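Local coordinates for protein xyloglucan-specific endo-beta-1,4-glucanase (Uncultured bacterium, PDB 4W88) that hydrolyses internal beta-1,4-glucosidic bonds in the backbone of xyloglucan, a branched plant cell-wall polysaccharide, at residues Val267-Phe276 against Val299-Tyr309. The protein carries 1 engineered substitution. Sequence-based numbering, arbitrary orientation.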
loop_
_atom_site.group_PDB
_atom_site.type_symbol
_atom_site.label_atom_id
_atom_site.label_comp_id
_atom_site.label_asym_id
_atom_site.label_seq_id
_atom_site.Cartn_x
_atom_site.Cartn_y
_atom_site.Cartn_z
ATOM N N VAL A 267 -2.879 10.425 7.355
ATOM C CA VAL A 267 -1.912 9.934 6.411
ATOM C C VAL A 267 -1.388 8.578 6.836
ATOM O O VAL A 267 -1.118 8.341 8.030
ATOM C CB VAL A 267 -0.710 10.901 6.274
ATOM C CG1 VAL A 267 0.332 10.358 5.319
ATOM C CG2 VAL A 267 -1.244 12.172 5.732
ATOM N N VAL A 268 -1.275 7.694 5.850
ATOM C CA VAL A 268 -0.757 6.338 6.033
ATOM C C VAL A 268 0.326 6.086 4.957
ATOM O O VAL A 268 0.106 6.300 3.761
ATOM C CB VAL A 268 -1.852 5.209 5.907
ATOM C CG1 VAL A 268 -1.171 3.888 6.327
ATOM C CG2 VAL A 268 -3.008 5.458 6.786
ATOM N N ILE A 269 1.518 5.671 5.379
ATOM C CA ILE A 269 2.570 5.233 4.448
ATOM C C ILE A 269 2.362 3.740 4.116
ATOM O O ILE A 269 2.781 2.881 4.890
ATOM C CB ILE A 269 3.983 5.517 4.963
ATOM C CG1 ILE A 269 4.130 6.997 5.393
ATOM C CG2 ILE A 269 4.958 5.085 3.939
ATOM C CD1 ILE A 269 3.882 8.025 4.313
ATOM N N THR A 270 1.743 3.438 2.964
ATOM C CA THR A 270 1.345 2.099 2.705
ATOM C C THR A 270 2.434 1.225 2.130
ATOM O O THR A 270 2.256 -0.006 2.050
ATOM C CB THR A 270 0.018 2.011 1.902
ATOM O OG1 THR A 270 0.159 2.673 0.628
ATOM C CG2 THR A 270 -1.119 2.640 2.710
ATOM N N GLU A 271 3.562 1.839 1.739
ATOM C CA GLU A 271 4.785 1.073 1.409
ATOM C C GLU A 271 6.017 1.927 1.720
ATOM O O GLU A 271 6.063 3.128 1.451
ATOM C CB GLU A 271 4.879 0.685 -0.070
ATOM C CG GLU A 271 3.909 -0.351 -0.598
ATOM C CD GLU A 271 4.089 -0.612 -2.058
ATOM O OE1 GLU A 271 5.256 -0.447 -2.563
ATOM O OE2 GLU A 271 3.127 -1.077 -2.715
ATOM N N THR A 272 6.987 1.252 2.328
ATOM C CA THR A 272 8.352 1.708 2.467
ATOM C C THR A 272 9.204 0.477 2.803
ATOM O O THR A 272 8.703 -0.655 2.927
ATOM C CB THR A 272 8.472 2.804 3.541
ATOM O OG1 THR A 272 9.810 3.408 3.489
ATOM C CG2 THR A 272 8.166 2.251 4.913
ATOM N N GLY A 273 10.513 0.685 2.919
ATOM C CA GLY A 273 11.450 -0.407 3.190
ATOM C C GLY A 273 12.800 -0.101 2.548
ATOM O O GLY A 273 12.942 0.907 1.851
ATOM N N ALA A 274 13.812 -0.944 2.807
ATOM C CA ALA A 274 15.134 -0.774 2.236
ATOM C C ALA A 274 15.642 -2.114 1.751
ATOM O O ALA A 274 15.585 -3.071 2.454
ATOM C CB ALA A 274 16.027 -0.225 3.328
ATOM N N GLN A 275 16.115 -2.165 0.526
ATOM C CA GLN A 275 16.647 -3.383 0.020
ATOM C C GLN A 275 17.922 -3.746 0.789
ATOM O O GLN A 275 18.731 -2.884 1.174
ATOM C CB GLN A 275 16.959 -3.295 -1.487
ATOM C CG GLN A 275 15.722 -3.170 -2.337
ATOM C CD GLN A 275 15.994 -2.940 -3.804
ATOM O OE1 GLN A 275 16.927 -3.511 -4.389
ATOM N NE2 GLN A 275 15.169 -2.098 -4.422
ATOM N N PHE A 276 18.012 -5.027 1.083
ATOM C CA PHE A 276 19.138 -5.584 1.809
ATOM C C PHE A 276 20.401 -5.564 0.971
ATOM O O PHE A 276 20.441 -6.179 -0.096
ATOM C CB PHE A 276 18.919 -7.017 2.351
ATOM C CG PHE A 276 20.060 -7.499 3.196
ATOM C CD1 PHE A 276 20.311 -6.859 4.435
ATOM C CD2 PHE A 276 20.854 -8.571 2.819
ATOM C CE1 PHE A 276 21.376 -7.241 5.239
ATOM C CE2 PHE A 276 21.905 -8.990 3.658
ATOM C CZ PHE A 276 22.152 -8.320 4.858
ATOM N N VAL A 299 2.201 8.744 12.666
ATOM C CA VAL A 299 1.897 8.230 11.319
ATOM C C VAL A 299 2.410 6.806 11.226
ATOM O O VAL A 299 3.540 6.505 11.641
ATOM C CB VAL A 299 2.532 9.140 10.237
ATOM C CG1 VAL A 299 2.345 8.572 8.837
ATOM C CG2 VAL A 299 1.946 10.540 10.338
ATOM N N LYS A 300 1.575 5.933 10.687
ATOM C CA LYS A 300 1.884 4.515 10.570
ATOM C C LYS A 300 2.407 4.174 9.170
ATOM O O LYS A 300 2.055 4.868 8.175
ATOM C CB LYS A 300 0.649 3.690 10.902
ATOM C CG LYS A 300 -0.005 4.068 12.238
ATOM C CD LYS A 300 0.955 3.812 13.417
ATOM C CE LYS A 300 0.307 4.237 14.719
ATOM N NZ LYS A 300 1.312 3.995 15.753
ATOM N N CYS A 301 3.222 3.127 9.109
ATOM C CA CYS A 301 3.724 2.653 7.844
ATOM C C CYS A 301 3.563 1.148 7.751
ATOM O O CYS A 301 3.446 0.422 8.770
ATOM C CB CYS A 301 5.211 3.053 7.640
ATOM S SG CYS A 301 6.401 2.365 8.758
ATOM N N PHE A 302 3.603 0.697 6.491
ATOM C CA PHE A 302 3.560 -0.701 6.130
ATOM C C PHE A 302 4.791 -1.051 5.303
ATOM O O PHE A 302 5.040 -0.440 4.252
ATOM C CB PHE A 302 2.295 -1.005 5.299
ATOM C CG PHE A 302 0.994 -0.953 6.043
ATOM C CD1 PHE A 302 0.496 0.259 6.551
ATOM C CD2 PHE A 302 0.251 -2.104 6.262
ATOM C CE1 PHE A 302 -0.702 0.299 7.254
ATOM C CE2 PHE A 302 -0.943 -2.044 6.972
ATOM C CZ PHE A 302 -1.404 -0.875 7.494
ATOM N N ILE A 303 5.539 -2.055 5.735
ATOM C CA ILE A 303 6.822 -2.397 5.098
ATOM C C ILE A 303 6.571 -3.346 3.928
ATOM O O ILE A 303 5.809 -4.312 4.046
ATOM C CB ILE A 303 7.786 -3.039 6.156
ATOM C CG1 ILE A 303 7.914 -2.168 7.382
ATOM C CG2 ILE A 303 9.123 -3.355 5.503
ATOM C CD1 ILE A 303 8.266 -0.683 7.060
ATOM N N TRP A 304 7.185 -3.054 2.775
ATOM C CA TRP A 304 7.096 -3.922 1.628
ATOM C C TRP A 304 7.950 -5.219 1.788
ATOM O O TRP A 304 9.167 -5.141 2.057
ATOM C CB TRP A 304 7.553 -3.179 0.377
ATOM C CG TRP A 304 7.368 -4.060 -0.831
ATOM C CD1 TRP A 304 8.340 -4.634 -1.620
ATOM C CD2 TRP A 304 6.096 -4.395 -1.427
ATOM N NE1 TRP A 304 7.745 -5.371 -2.621
ATOM C CE2 TRP A 304 6.370 -5.211 -2.550
ATOM C CE3 TRP A 304 4.781 -4.093 -1.104
ATOM C CZ2 TRP A 304 5.345 -5.760 -3.340
ATOM C CZ3 TRP A 304 3.800 -4.581 -1.883
ATOM C CH2 TRP A 304 4.063 -5.399 -2.979
ATOM N N ASP A 305 7.304 -6.388 1.738
ATOM C CA ASP A 305 7.966 -7.646 1.870
ATOM C C ASP A 305 7.590 -8.581 0.734
ATOM O O ASP A 305 6.496 -9.154 0.692
ATOM C CB ASP A 305 7.692 -8.274 3.245
ATOM C CG ASP A 305 8.501 -9.543 3.496
ATOM O OD1 ASP A 305 9.000 -10.183 2.502
ATOM O OD2 ASP A 305 8.655 -9.908 4.714
ATOM N N ASN A 306 8.578 -8.765 -0.168
ATOM C CA ASN A 306 8.391 -9.626 -1.333
ATOM C C ASN A 306 8.950 -11.040 -1.263
ATOM O O ASN A 306 8.959 -11.772 -2.288
ATOM C CB ASN A 306 8.870 -8.903 -2.615
ATOM C CG ASN A 306 10.333 -8.538 -2.561
ATOM O OD1 ASN A 306 11.023 -8.988 -1.644
ATOM N ND2 ASN A 306 10.815 -7.845 -3.566
ATOM N N ASN A 307 9.476 -11.397 -0.099
ATOM C CA ASN A 307 10.143 -12.704 0.135
ATOM C C ASN A 307 11.382 -12.904 -0.702
ATOM O O ASN A 307 11.769 -14.046 -0.912
ATOM C CB ASN A 307 9.142 -13.823 -0.074
ATOM C CG ASN A 307 9.556 -15.139 0.539
ATOM O OD1 ASN A 307 10.303 -15.172 1.509
ATOM N ND2 ASN A 307 9.076 -16.224 -0.020
ATOM N N ILE A 308 12.048 -11.805 -1.103
ATOM C CA ILE A 308 13.310 -11.916 -1.838
ATOM C C ILE A 308 14.413 -11.436 -0.922
ATOM O O ILE A 308 14.402 -10.294 -0.513
ATOM C CB ILE A 308 13.307 -11.118 -3.149
ATOM C CG1 ILE A 308 12.218 -11.663 -4.089
ATOM C CG2 ILE A 308 14.680 -11.216 -3.813
ATOM C CD1 ILE A 308 12.110 -10.858 -5.371
ATOM N N TYR A 309 15.395 -12.302 -0.630
ATOM C CA TYR A 309 16.493 -11.946 0.259
ATOM C C TYR A 309 17.812 -12.570 -0.212
ATOM O O TYR A 309 18.786 -11.873 -0.358
ATOM C CB TYR A 309 16.203 -12.399 1.695
ATOM C CG TYR A 309 17.179 -11.911 2.745
ATOM C CD1 TYR A 309 17.019 -10.665 3.307
ATOM C CD2 TYR A 309 18.220 -12.683 3.176
ATOM C CE1 TYR A 309 17.870 -10.209 4.272
ATOM C CE2 TYR A 309 19.090 -12.236 4.155
ATOM C CZ TYR A 309 18.918 -10.987 4.704
ATOM O OH TYR A 309 19.699 -10.434 5.708
HETATM O O HOH W 1 -1.132 6.494 9.931
#
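Strands 267-272 and 300-305, the seventh and eighth of the TIM barrel of this GH5 enzyme, run parallel and are linked by helix 280-295 as a beta-alpha-beta unit. I269 sits between two bonds: its N gives a hydrogen bond to K300 O, and its O takes one from F302 N at 2.8 Å. Further along, T272 O receives W304 N, again at 2.8 Å and nearly straight, while T272 N reaches F302 O only weakly. At the start of the pair a water bridges V267 O and K300 N.

Two apolar layers flank this backbone. Toward the barrel interior, V268 CG1 meets F302 CE1 at 3.7 Å, the phenylalanine ring also presenting its edge to I269 O. Toward helix 280-295, T272 CG2 touches I303 CD1 at 3.6 Å, beside I269 and C301.

At the C-terminal end of the strands, E271 and W304 lie side by side, pointing the same way, with E271 against the bound glucose. E271 OE1 lies 3.8 Å above one face of the W304 indole, offset toward its rim; the carboxylate plane is turned 29° from the ring, and E271 OE2 is 3.7 Å from W304 CZ3. Y225 and R59 hold the two oxygens, and OE2 also bonds the bound Tris; E271 is probably the catalytic nucleophile, as in other GH5 enzymes.

Beyond the strands, F276 and Y309 form an offset stack, centroids 4.7 Å apart and planes at 19°. F276 CG is anti to the backbone N (chi1 -175°), as is Y309 CG, which brings the rings together. Y309 OH sits over the centre of the F276 ring and is hydrogen-bonded to N328. With F276 replaced by alanine, the Y309 ring would probably lose its stacking partner and the two loops this link. Backbone bonds thus set the strand register, while the indole and the polar partners of E271 hold its carboxylate in place beside the bound sugar.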